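Local coordinates for uncharacterized protein (Bacillus thuringiensis serovar kurstaki, PDB 4XE7) that probably polymerises, like other ParM-type bacterial actins, into nucleotide-dependent filaments that segregate plasmid DNA, at residues A[113-116]-A[121-124]; A[162-167]-A[196-201]; A[350-355]-A[382-387]; A[233-238]-A[356-361]. All coordinates share one frame; numbering follows the deposited sequence.

Contact 1 of 4, residues A[113-116]-A[121-124]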
loop_
_atom_site.group_PDB
_atom_site.type_symbol
_atom_site.label_atom_id
_atom_site.label_comp_id
_atom_site.label_asym_id
_atom_site.label_seq_id
_atom_site.Cartn_x
_atom_site.Cartn_y
_atom_site.Cartn_z
ATOM N N LYS A 113 17.583 9.687 -10.882
ATOM C CA LYS A 113 17.936 9.207 -9.549
ATOM C C LYS A 113 17.244 10.047 -8.479
ATOM O O LYS A 113 17.556 11.226 -8.305
ATOM C CB LYS A 113 19.451 9.215 -9.362
ATOM C CG LYS A 113 20.180 8.341 -10.376
ATOM C CD LYS A 113 20.749 7.084 -9.732
ATOM C CE LYS A 113 21.735 7.425 -8.627
ATOM N NZ LYS A 113 22.894 8.202 -9.151
ATOM N N THR A 114 16.295 9.416 -7.785
ATOM C CA THR A 114 15.339 10.070 -6.879
ATOM C C THR A 114 15.917 11.119 -5.919
ATOM O O THR A 114 17.078 11.043 -5.519
ATOM C CB THR A 114 14.608 9.013 -6.033
ATOM O OG1 THR A 114 15.574 8.161 -5.407
ATOM C CG2 THR A 114 13.688 8.168 -6.908
ATOM N N GLU A 115 15.083 12.087 -5.544
ATOM C CA GLU A 115 15.522 13.213 -4.722
ATOM C C GLU A 115 15.413 12.943 -3.226
ATOM O O GLU A 115 14.894 11.912 -2.802
ATOM C CB GLU A 115 14.715 14.472 -5.057
ATOM C CG GLU A 115 15.113 15.165 -6.348
ATOM C CD GLU A 115 14.383 16.479 -6.542
ATOM O OE1 GLU A 115 14.737 17.239 -7.468
ATOM O OE2 GLU A 115 13.444 16.748 -5.765
ATOM N N ASP A 116 15.904 13.898 -2.441
ATOM C CA ASP A 116 15.843 13.847 -0.985
ATOM C C ASP A 116 14.468 14.289 -0.483
ATOM O O ASP A 116 14.073 15.429 -0.698
ATOM C CB ASP A 116 16.933 14.737 -0.390
ATOM C CG ASP A 116 17.074 14.568 1.105
ATOM O OD1 ASP A 116 16.731 13.479 1.611
ATOM O OD2 ASP A 116 17.530 15.521 1.773
ATOM N N LYS A 121 13.360 22.153 0.087
ATOM C CA LYS A 121 12.523 22.332 -1.101
ATOM C C LYS A 121 11.464 21.225 -1.238
ATOM O O LYS A 121 10.396 21.459 -1.795
ATOM C CB LYS A 121 13.392 22.399 -2.367
ATOM C CG LYS A 121 13.831 21.044 -2.910
ATOM C CD LYS A 121 13.892 21.018 -4.441
ATOM C CE LYS A 121 14.423 19.675 -4.953
ATOM N NZ LYS A 121 15.613 19.177 -4.194
ATOM N N ASN A 122 11.756 20.032 -0.715
ATOM C CA ASN A 122 10.886 18.871 -0.909
ATOM C C ASN A 122 9.978 18.527 0.271
ATOM O O ASN A 122 8.959 17.847 0.092
ATOM C CB ASN A 122 11.727 17.628 -1.237
ATOM C CG ASN A 122 12.367 17.692 -2.611
ATOM O OD1 ASN A 122 11.862 18.360 -3.515
ATOM N ND2 ASN A 122 13.467 16.976 -2.781
ATOM N N LYS A 123 10.356 18.971 1.470
ATOM C CA LYS A 123 9.758 18.426 2.689
ATOM C C LYS A 123 8.246 18.620 2.752
ATOM O O LYS A 123 7.546 17.724 3.215
ATOM C CB LYS A 123 10.410 19.026 3.935
ATOM C CG LYS A 123 10.179 20.521 4.101
ATOM C CD LYS A 123 10.860 21.060 5.346
ATOM C CE LYS A 123 10.520 22.532 5.556
ATOM N NZ LYS A 123 10.965 23.015 6.887
ATOM N N LYS A 124 7.731 19.763 2.283
ATOM C CA LYS A 124 6.299 19.983 2.383
ATOM C C LYS A 124 5.516 18.974 1.524
ATOM O O LYS A 124 4.412 18.581 1.904
ATOM C CB LYS A 124 5.928 21.423 2.022
ATOM C CG LYS A 124 5.718 21.732 0.551
ATOM C CD LYS A 124 5.342 23.218 0.383
ATOM C CE LYS A 124 5.186 23.591 -1.082
ATOM N NZ LYS A 124 6.432 23.370 -1.870
#
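In the loop that leads into helix 123-140, the side-chain amide of Asn122 reaches back to Glu115 and Asp116 and closes the chain on itself. Its ND2 donates twice. The shorter and straighter bond goes to the backbone O of Asp116, 2.7 Å from Asn122 ND2 with an N-H...O angle of 165°; the oxygen lies in the amide plane of Asn122, although the donor stands above the carbonyl's own plane. The second runs from Asn122 ND2 to Glu115 OE2 at 3.0 Å, more bent, and it meets the carboxylate from above. The amide and carboxylate planes are 28° apart; Glu115 OE2 and Asn122 OD1, both acceptors, lie 3.2 Å apart without bonding. Lys121 comes across the extended Glu115 chain at about a right angle: its CE lies 3.2 Å from Glu115 OE2, while its NZ makes a long salt bridge of 3.6 Å to that same oxygen. The carboxylate of Asp116 turns elsewhere, to Arg162 just ahead of helix 164-171. The segment runs into helix 123-140, and Lys123 NZ, bonded to Ser81 O, ties it to the loop between strand 73-79 and helix 84-88.

Contact 2 of 4, residues A[162-167]-A[196-201]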
loop_
_atom_site.group_PDB
_atom_site.type_symbol
_atom_site.label_atom_id
_atom_site.label_comp_id
_atom_site.label_asym_id
_atom_site.label_seq_id
_atom_site.Cartn_x
_atom_site.Cartn_y
_atom_site.Cartn_z
ATOM N N ARG A 162 21.318 12.091 6.601
ATOM C CA ARG A 162 20.484 12.575 7.694
ATOM C C ARG A 162 20.895 12.086 9.079
ATOM O O ARG A 162 21.622 12.767 9.801
ATOM C CB ARG A 162 19.029 12.177 7.439
ATOM C CG ARG A 162 18.016 12.969 8.242
ATOM C CD ARG A 162 17.735 14.292 7.571
ATOM N NE ARG A 162 17.200 14.085 6.230
ATOM C CZ ARG A 162 16.901 15.063 5.382
ATOM N NH1 ARG A 162 17.084 16.331 5.730
ATOM N NH2 ARG A 162 16.419 14.771 4.183
ATOM N N GLY A 163 20.407 10.903 9.441
ATOM C CA GLY A 163 20.431 10.443 10.818
ATOM C C GLY A 163 18.998 10.278 11.299
ATOM O O GLY A 163 18.150 11.127 11.033
ATOM N N GLU A 164 18.724 9.182 11.998
ATOM C CA GLU A 164 17.367 8.882 12.449
ATOM C C GLU A 164 16.823 9.978 13.359
ATOM O O GLU A 164 15.643 10.319 13.301
ATOM C CB GLU A 164 17.329 7.532 13.177
ATOM C CG GLU A 164 17.682 6.337 12.285
ATOM C CD GLU A 164 17.576 4.995 13.001
ATOM O OE1 GLU A 164 17.860 3.953 12.363
ATOM O OE2 GLU A 164 17.205 4.982 14.193
ATOM N N GLU A 165 17.692 10.536 14.193
ATOM C CA GLU A 165 17.256 11.472 15.217
ATOM C C GLU A 165 16.934 12.833 14.610
ATOM O O GLU A 165 16.211 13.624 15.208
ATOM C CB GLU A 165 18.325 11.573 16.312
ATOM C CG GLU A 165 18.704 10.184 16.843
ATOM C CD GLU A 165 20.190 10.007 17.118
ATOM O OE1 GLU A 165 20.710 10.644 18.060
ATOM O OE2 GLU A 165 20.841 9.239 16.371
ATOM N N GLN A 166 17.454 13.080 13.409
ATOM C CA GLN A 166 17.133 14.289 12.648
ATOM C C GLN A 166 15.734 14.240 12.045
ATOM O O GLN A 166 15.019 15.239 12.039
ATOM C CB GLN A 166 18.158 14.514 11.535
ATOM C CG GLN A 166 19.523 14.958 12.043
ATOM C CD GLN A 166 20.369 13.805 12.571
ATOM O OE1 GLN A 166 19.966 13.076 13.481
ATOM N NE2 GLN A 166 21.547 13.634 11.988
ATOM N N ILE A 167 15.353 13.080 11.522
ATOM C CA ILE A 167 13.992 12.886 11.044
ATOM C C ILE A 167 13.018 13.101 12.193
ATOM O O ILE A 167 12.030 13.829 12.069
ATOM C CB ILE A 167 13.787 11.478 10.462
ATOM C CG1 ILE A 167 14.632 11.291 9.198
ATOM C CG2 ILE A 167 12.307 11.209 10.192
ATOM C CD1 ILE A 167 14.333 12.292 8.097
ATOM N N GLY A 196 9.571 8.729 19.261
ATOM C CA GLY A 196 9.390 7.883 18.104
ATOM C C GLY A 196 10.504 6.875 17.919
ATOM O O GLY A 196 11.432 6.802 18.720
ATOM N N THR A 197 10.401 6.108 16.843
ATOM C CA THR A 197 11.390 5.097 16.487
ATOM C C THR A 197 11.550 5.064 14.972
ATOM O O THR A 197 10.584 5.272 14.240
ATOM C CB THR A 197 10.976 3.691 16.970
ATOM O OG1 THR A 197 10.438 3.765 18.294
ATOM C CG2 THR A 197 12.165 2.748 16.959
ATOM N N MET A 198 12.754 4.794 14.494
ATOM C CA MET A 198 12.946 4.642 13.062
ATOM C C MET A 198 13.375 3.217 12.780
ATOM O O MET A 198 14.151 2.628 13.532
ATOM C CB MET A 198 13.969 5.645 12.533
ATOM C CG MET A 198 13.500 7.086 12.617
ATOM S SD MET A 198 12.103 7.449 11.525
ATOM C CE MET A 198 12.925 7.389 9.934
ATOM N N ASN A 199 12.856 2.655 11.703
ATOM C CA ASN A 199 13.093 1.249 11.428
ATOM C C ASN A 199 13.846 1.098 10.115
ATOM O O ASN A 199 13.958 2.058 9.336
ATOM C CB ASN A 199 11.770 0.476 11.386
ATOM C CG ASN A 199 10.910 0.711 12.630
ATOM O OD1 ASN A 199 11.144 0.113 13.680
ATOM N ND2 ASN A 199 9.912 1.600 12.514
ATOM N N VAL A 200 14.360 -0.106 9.883
ATOM C CA VAL A 200 15.057 -0.436 8.648
ATOM C C VAL A 200 14.065 -0.693 7.534
ATOM O O VAL A 200 13.451 -1.758 7.517
ATOM C CB VAL A 200 15.919 -1.708 8.802
ATOM C CG1 VAL A 200 16.729 -1.968 7.540
ATOM C CG2 VAL A 200 16.801 -1.627 10.040
ATOM N N GLU A 201 13.908 0.245 6.602
ATOM C CA GLU A 201 12.975 0.028 5.496
ATOM C C GLU A 201 13.460 -1.185 4.708
ATOM O O GLU A 201 14.658 -1.387 4.551
ATOM C CB GLU A 201 12.867 1.265 4.595
ATOM C CG GLU A 201 11.634 1.267 3.693
ATOM C CD GLU A 201 11.606 2.439 2.722
ATOM O OE1 GLU A 201 12.574 2.596 1.951
ATOM O OE2 GLU A 201 10.614 3.201 2.730
HETATM O O HOH W 1 16.807 1.499 12.727
#
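Just ahead of the turn that sets Glu164 and Ile167 against Met198, Gly163 takes the N-cap position, at positive phi (117°), a backbone conformation suited to glycine. Its O accepts Gln166 N at 3.2 Å and, weakly, Ile167 N. Glu164 is the first residue of helix 164-171 to touch the strand. With an extended chain it slides past Met198 in the opposite direction, laying its CB, CG and CD alongside; Glu164 CD comes to 3.7 Å from Met198 CB. The carboxylate stops short of a direct bond to the strand, and one water fills in, donating to Glu164 OE1 at 2.7 Å and to Met198 O at 3.0 Å. Tyr159 OH is a second partner of Glu164 OE1, so the oxygen is held from the helix's own approach loop as well. One turn on, Ile167 offers CG2 to the end of the methionine: Ile167 CG2 lies 3.9 Å from Met198 CE. Met198 is bent at chi2 and chi3 (-67° and -71°), so that SD and CE both face Ile167 CG2. Strand 188-200 pairs here with the parallel edge strand 145-154, whose Met154 touches both Glu164 and Ile167. Helix 164-171 thus packs on the Met198 face, while Thr197 and Asn199 point away from it and meet helix 402-418.

Contact 3 of 4, residues A[350-355]-A[382-387]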
loop_
_atom_site.group_PDB
_atom_site.type_symbol
_atom_site.label_atom_id
_atom_site.label_comp_id
_atom_site.label_asym_id
_atom_site.label_seq_id
_atom_site.Cartn_x
_atom_site.Cartn_y
_atom_site.Cartn_z
ATOM N N ASP A 350 6.969 -18.749 -15.199
ATOM C CA ASP A 350 8.029 -17.785 -15.483
ATOM C C ASP A 350 8.599 -17.180 -14.201
ATOM O O ASP A 350 9.810 -17.006 -14.065
ATOM C CB ASP A 350 7.514 -16.691 -16.408
ATOM C CG ASP A 350 7.295 -17.206 -17.819
ATOM O OD1 ASP A 350 7.947 -18.223 -18.171
ATOM O OD2 ASP A 350 6.490 -16.605 -18.563
ATOM N N GLN A 351 7.728 -16.880 -13.246
ATOM C CA GLN A 351 8.211 -16.441 -11.949
ATOM C C GLN A 351 8.997 -17.539 -11.237
ATOM O O GLN A 351 9.985 -17.257 -10.557
ATOM C CB GLN A 351 7.047 -15.972 -11.077
ATOM C CG GLN A 351 6.575 -14.525 -11.435
ATOM C CD GLN A 351 7.600 -13.449 -11.007
ATOM O OE1 GLN A 351 8.645 -13.761 -10.442
ATOM N NE2 GLN A 351 7.293 -12.193 -11.281
ATOM N N LYS A 352 8.547 -18.785 -11.378
ATOM C CA LYS A 352 9.255 -19.897 -10.733
ATOM C C LYS A 352 10.725 -19.935 -11.147
ATOM O O LYS A 352 11.620 -20.002 -10.308
ATOM C CB LYS A 352 8.598 -21.237 -11.075
ATOM C CG LYS A 352 9.282 -22.411 -10.358
ATOM C CD LYS A 352 9.261 -23.694 -11.176
ATOM C CE LYS A 352 9.833 -24.874 -10.382
ATOM N NZ LYS A 352 8.800 -25.743 -9.761
ATOM N N ALA A 353 10.964 -19.889 -12.452
ATOM C CA ALA A 353 12.316 -19.904 -12.981
ATOM C C ALA A 353 13.139 -18.734 -12.422
ATOM O O ALA A 353 14.300 -18.896 -12.069
ATOM C CB ALA A 353 12.288 -19.857 -14.509
ATOM N N SER A 354 12.521 -17.560 -12.332
ATOM C CA SER A 354 13.192 -16.373 -11.805
ATOM C C SER A 354 13.529 -16.489 -10.307
ATOM O O SER A 354 14.654 -16.182 -9.864
ATOM C CB SER A 354 12.301 -15.143 -12.045
ATOM O OG SER A 354 12.755 -14.032 -11.292
ATOM N N LEU A 355 12.529 -16.913 -9.535
ATOM C CA LEU A 355 12.647 -17.035 -8.085
ATOM C C LEU A 355 13.613 -18.135 -7.662
ATOM O O LEU A 355 14.334 -17.999 -6.660
ATOM C CB LEU A 355 11.275 -17.312 -7.464
ATOM C CG LEU A 355 10.249 -16.200 -7.665
ATOM C CD1 LEU A 355 8.871 -16.675 -7.290
ATOM C CD2 LEU A 355 10.638 -15.005 -6.822
ATOM N N ARG A 382 1.754 -21.162 -5.188
ATOM C CA ARG A 382 1.602 -21.894 -3.918
ATOM C C ARG A 382 2.267 -23.279 -3.929
ATOM O O ARG A 382 2.596 -23.804 -2.878
ATOM C CB ARG A 382 0.126 -22.041 -3.548
ATOM C CG ARG A 382 -0.620 -22.924 -4.483
ATOM C CD ARG A 382 -2.050 -23.038 -4.067
ATOM N NE ARG A 382 -2.804 -23.823 -5.031
ATOM C CZ ARG A 382 -4.098 -24.069 -4.909
ATOM N NH1 ARG A 382 -4.750 -23.578 -3.865
ATOM N NH2 ARG A 382 -4.727 -24.799 -5.815
ATOM N N ASP A 383 2.469 -23.854 -5.115
ATOM C CA ASP A 383 3.264 -25.078 -5.262
ATOM C C ASP A 383 4.691 -24.940 -4.713
ATOM O O ASP A 383 5.274 -25.913 -4.230
ATOM C CB ASP A 383 3.363 -25.495 -6.737
ATOM C CG ASP A 383 2.064 -26.062 -7.285
ATOM O OD1 ASP A 383 1.118 -26.296 -6.502
ATOM O OD2 ASP A 383 2.005 -26.287 -8.512
ATOM N N LEU A 384 5.270 -23.744 -4.797
ATOM C CA LEU A 384 6.652 -23.571 -4.328
ATOM C C LEU A 384 6.759 -23.697 -2.817
ATOM O O LEU A 384 7.858 -23.840 -2.276
ATOM C CB LEU A 384 7.213 -22.226 -4.764
ATOM C CG LEU A 384 7.362 -22.095 -6.273
ATOM C CD1 LEU A 384 7.731 -20.665 -6.605
ATOM C CD2 LEU A 384 8.429 -23.042 -6.765
ATOM N N LYS A 385 5.625 -23.645 -2.128
ATOM C CA LYS A 385 5.626 -23.844 -0.678
ATOM C C LYS A 385 6.193 -25.201 -0.279
ATOM O O LYS A 385 6.571 -25.397 0.872
ATOM C CB LYS A 385 4.214 -23.698 -0.099
ATOM C CG LYS A 385 3.698 -22.273 -0.076
ATOM C CD LYS A 385 2.780 -22.039 1.107
ATOM C CE LYS A 385 1.340 -22.245 0.741
ATOM N NZ LYS A 385 0.460 -21.843 1.885
ATOM N N GLU A 386 6.263 -26.131 -1.228
ATOM C CA GLU A 386 6.879 -27.427 -0.962
ATOM C C GLU A 386 8.388 -27.293 -0.773
ATOM O O GLU A 386 9.010 -28.122 -0.118
ATOM C CB GLU A 386 6.578 -28.420 -2.087
ATOM C CG GLU A 386 5.297 -29.197 -1.886
ATOM C CD GLU A 386 5.332 -30.071 -0.635
ATOM O OE1 GLU A 386 4.981 -29.573 0.460
ATOM O OE2 GLU A 386 5.713 -31.258 -0.751
ATOM N N GLN A 387 8.974 -26.253 -1.351
ATOM C CA GLN A 387 10.382 -25.962 -1.118
ATOM C C GLN A 387 10.553 -25.469 0.316
ATOM O O GLN A 387 9.883 -24.524 0.718
ATOM C CB GLN A 387 10.882 -24.906 -2.106
ATOM C CG GLN A 387 10.585 -25.214 -3.568
ATOM C CD GLN A 387 11.261 -26.490 -4.020
ATOM O OE1 GLN A 387 12.336 -26.838 -3.525
ATOM N NE2 GLN A 387 10.631 -27.204 -4.950
#
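The backbone O of Leu384, the residue whose side chain faces Lys352 and Leu355, accepts Gln387 N at 2.8 Å. This is the last of three successive bonds from residue i+3 back to i, preceded by Lys385 N to Arg382 O and Glu386 N to Asp383 O, and together they keep 382-387 coiled. On the other side the backbone is regular alpha-helix, with Leu355 N bonded to Gln351 O at 2.8 Å. No hydrogen bond crosses between the two segments; the contact is mainly apolar. Leu384 divides its methyl groups between two partners one turn apart. CD2 goes to the lysine, 3.7 Å from Lys352 CG, and CD1 goes to the leucine, 4.2 Å from Leu355 CD1. Lys352 sends CG away from its backbone N (chi1 -177°), then bends at chi2 and chi4 and passes Leu384 CD2, its NZ ending 4.1 Å from that methyl. In the fold, this joins the long helix 337-362, which lies against the five-stranded sheet of an actin-like domain, to the connection running from helix 378-381 into edge strand 390-391. Leu355 and Leu384 are buried, whereas the lysine lies across the outer border of the pair. Asp383 is close enough to add a favourable field, perhaps, but its OD2 stays 6.9 Å from Lys352 NZ and forms no salt bridge. Elsewhere on this part of the helix, Gln351 NE2 bonds Ser242 OG, and Leu355 O receives Asn367 ND2 from strand 366-370.

Contact 4 of 4, residues A[233-238]-A[356-361]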
loop_
_atom_site.group_PDB
_atom_site.type_symbol
_atom_site.label_atom_id
_atom_site.label_comp_id
_atom_site.label_asym_id
_atom_site.label_seq_id
_atom_site.Cartn_x
_atom_site.Cartn_y
_atom_site.Cartn_z
ATOM N N ALA A 233 15.427 -13.435 1.176
ATOM C CA ALA A 233 15.164 -12.831 -0.110
ATOM C C ALA A 233 13.709 -12.373 -0.090
ATOM O O ALA A 233 12.811 -13.145 0.251
ATOM C CB ALA A 233 15.435 -13.808 -1.263
ATOM N N ILE A 234 13.478 -11.106 -0.405
ATOM C CA ILE A 234 12.112 -10.637 -0.568
ATOM C C ILE A 234 11.877 -10.232 -2.011
ATOM O O ILE A 234 12.462 -9.274 -2.523
ATOM C CB ILE A 234 11.779 -9.463 0.369
ATOM C CG1 ILE A 234 12.080 -9.860 1.826
ATOM C CG2 ILE A 234 10.307 -9.103 0.232
ATOM C CD1 ILE A 234 11.852 -8.755 2.850
ATOM N N ASN A 235 11.013 -10.987 -2.667
ATOM C CA ASN A 235 10.712 -10.733 -4.055
ATOM C C ASN A 235 9.345 -10.068 -4.183
ATOM O O ASN A 235 8.314 -10.672 -3.887
ATOM C CB ASN A 235 10.781 -12.038 -4.841
ATOM C CG ASN A 235 12.113 -12.740 -4.668
ATOM O OD1 ASN A 235 13.064 -12.483 -5.411
ATOM N ND2 ASN A 235 12.195 -13.630 -3.670
ATOM N N ASP A 236 9.357 -8.805 -4.600
ATOM C CA ASP A 236 8.145 -8.013 -4.750
ATOM C C ASP A 236 7.634 -8.123 -6.192
ATOM O O ASP A 236 8.226 -7.530 -7.109
ATOM C CB ASP A 236 8.433 -6.546 -4.379
ATOM C CG ASP A 236 7.164 -5.707 -4.214
ATOM O OD1 ASP A 236 7.281 -4.557 -3.742
ATOM O OD2 ASP A 236 6.052 -6.187 -4.544
ATOM N N LEU A 237 6.547 -8.874 -6.385
ATOM C CA LEU A 237 6.012 -9.141 -7.733
ATOM C C LEU A 237 4.929 -8.124 -8.116
ATOM O O LEU A 237 3.816 -8.159 -7.575
ATOM C CB LEU A 237 5.441 -10.568 -7.808
ATOM C CG LEU A 237 6.339 -11.610 -7.151
ATOM C CD1 LEU A 237 5.778 -13.014 -7.317
ATOM C CD2 LEU A 237 7.741 -11.504 -7.748
ATOM N N GLY A 238 5.256 -7.220 -9.036
ATOM C CA GLY A 238 4.355 -6.132 -9.386
ATOM C C GLY A 238 3.733 -6.240 -10.773
ATOM O O GLY A 238 3.884 -7.254 -11.452
ATOM N N MET A 356 13.611 -19.238 -8.401
ATOM C CA MET A 356 14.536 -20.336 -8.069
ATOM C C MET A 356 15.970 -19.903 -8.371
ATOM O O MET A 356 16.868 -20.110 -7.565
ATOM C CB MET A 356 14.168 -21.624 -8.824
ATOM C CG MET A 356 12.848 -22.253 -8.325
ATOM S SD MET A 356 12.877 -22.914 -6.612
ATOM C CE MET A 356 13.643 -24.511 -6.879
ATOM N N LYS A 357 16.173 -19.238 -9.503
ATOM C CA LYS A 357 17.497 -18.729 -9.833
ATOM C C LYS A 357 18.012 -17.718 -8.772
ATOM O O LYS A 357 19.180 -17.755 -8.381
ATOM C CB LYS A 357 17.462 -18.111 -11.233
ATOM C CG LYS A 357 18.708 -17.381 -11.652
ATOM C CD LYS A 357 18.613 -16.918 -13.106
ATOM C CE LYS A 357 18.396 -18.087 -14.052
ATOM N NZ LYS A 357 19.694 -18.715 -14.433
ATOM N N PHE A 358 17.141 -16.834 -8.300
ATOM C CA PHE A 358 17.541 -15.851 -7.313
ATOM C C PHE A 358 17.870 -16.535 -5.996
ATOM O O PHE A 358 18.737 -16.088 -5.267
ATOM C CB PHE A 358 16.455 -14.797 -7.078
ATOM C CG PHE A 358 16.938 -13.595 -6.306
ATOM C CD1 PHE A 358 17.955 -12.802 -6.814
ATOM C CD2 PHE A 358 16.373 -13.247 -5.079
ATOM C CE1 PHE A 358 18.399 -11.680 -6.125
ATOM C CE2 PHE A 358 16.811 -12.113 -4.386
ATOM C CZ PHE A 358 17.831 -11.336 -4.911
ATOM N N TRP A 359 17.126 -17.592 -5.683
ATOM C CA TRP A 359 17.370 -18.349 -4.475
ATOM C C TRP A 359 18.783 -18.941 -4.498
ATOM O O TRP A 359 19.492 -18.867 -3.498
ATOM C CB TRP A 359 16.321 -19.444 -4.326
ATOM C CG TRP A 359 16.072 -19.929 -2.936
ATOM C CD1 TRP A 359 16.812 -19.677 -1.811
ATOM C CD2 TRP A 359 14.977 -20.742 -2.523
ATOM N NE1 TRP A 359 16.247 -20.308 -0.724
ATOM C CE2 TRP A 359 15.114 -20.972 -1.138
ATOM C CE3 TRP A 359 13.887 -21.309 -3.198
ATOM C CZ2 TRP A 359 14.198 -21.730 -0.406
ATOM C CZ3 TRP A 359 12.983 -22.085 -2.475
ATOM C CH2 TRP A 359 13.143 -22.280 -1.092
ATOM N N PHE A 360 19.202 -19.502 -5.636
ATOM C CA PHE A 360 20.524 -20.100 -5.718
ATOM C C PHE A 360 21.606 -19.023 -5.778
ATOM O O PHE A 360 22.686 -19.206 -5.235
ATOM C CB PHE A 360 20.658 -21.020 -6.929
ATOM C CG PHE A 360 19.848 -22.266 -6.825
ATOM C CD1 PHE A 360 20.145 -23.214 -5.860
ATOM C CD2 PHE A 360 18.759 -22.471 -7.667
ATOM C CE1 PHE A 360 19.386 -24.356 -5.748
ATOM C CE2 PHE A 360 17.999 -23.595 -7.568
ATOM C CZ PHE A 360 18.313 -24.553 -6.605
ATOM N N LYS A 361 21.325 -17.906 -6.433
ATOM C CA LYS A 361 22.336 -16.842 -6.498
ATOM C C LYS A 361 22.634 -16.236 -5.125
ATOM O O LYS A 361 23.781 -15.904 -4.817
ATOM C CB LYS A 361 21.899 -15.762 -7.483
ATOM C CG LYS A 361 22.112 -16.197 -8.930
ATOM C CD LYS A 361 21.928 -15.041 -9.900
ATOM C CE LYS A 361 22.303 -15.452 -11.315
ATOM N NZ LYS A 361 22.162 -14.292 -12.242
#
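Phe358 meets strand 232-237 through one side of its ring, CD2 and CE2, which approach Asn235 and Ala233 obliquely. Asn235 OD1 lies 3.4 Å from Phe358 CD2, and Ala233 CB sits 3.8 Å from Phe358 CE2. Asn235 and Ala233, two apart on the strand, point to the same side, and the ring spans both. The amide of Asn235 stands nearly upright to the ring, their planes 85° apart. Phe358 gets there by swinging CG to the far side from its backbone N (chi1 -167°), off the helix and toward the sheet. The buried amide is well satisfied: Asn244 ND2 donates to its OD1, and its ND2 bonds Ile368 O, with a weak further bond to Asn367 OD1. Asn235 is therefore fixed from both neighbouring strands, 242-248 and 366-370, while Asn244 and Phe246 also touch the ring. Backbone bonds from Ala233 and Asn235 to strand 366-370 complete the frame. Here the helix lies on the mixed five-stranded sheet of one actin-like domain, and the turn beginning at Gly238, leading into antiparallel strand 242-248, is consistent with the family's second phosphate-binding hairpin, without nucleotide in this apo form.

The four contacts fall into two groups. Contacts 1 and 2 are joined directly by the salt bridge from Asp116 OD2 to Arg162 NH2, 2.8 Å long though the arginine is poorly ordered, with centres about 17 Å apart. Contacts 3 and 4 share helix 337-362 and have centres about 9 Å apart; Leu355 CD2 lies 3.5 Å from Asn235 CG, and Gln387 CB packs 3.5 Å from Trp359 CZ3, by which segment 382-387 also reaches the helix turn of contact 4. Between the groups nothing touches: contacts 2 and 4 come nearest, about 8 Å between nearest atoms, and contacts 1 and 3 are about 38 Å apart between centres. The probable phosphate-binding hairpin begins at the end of segment 233-238, beyond the residues touching the helix.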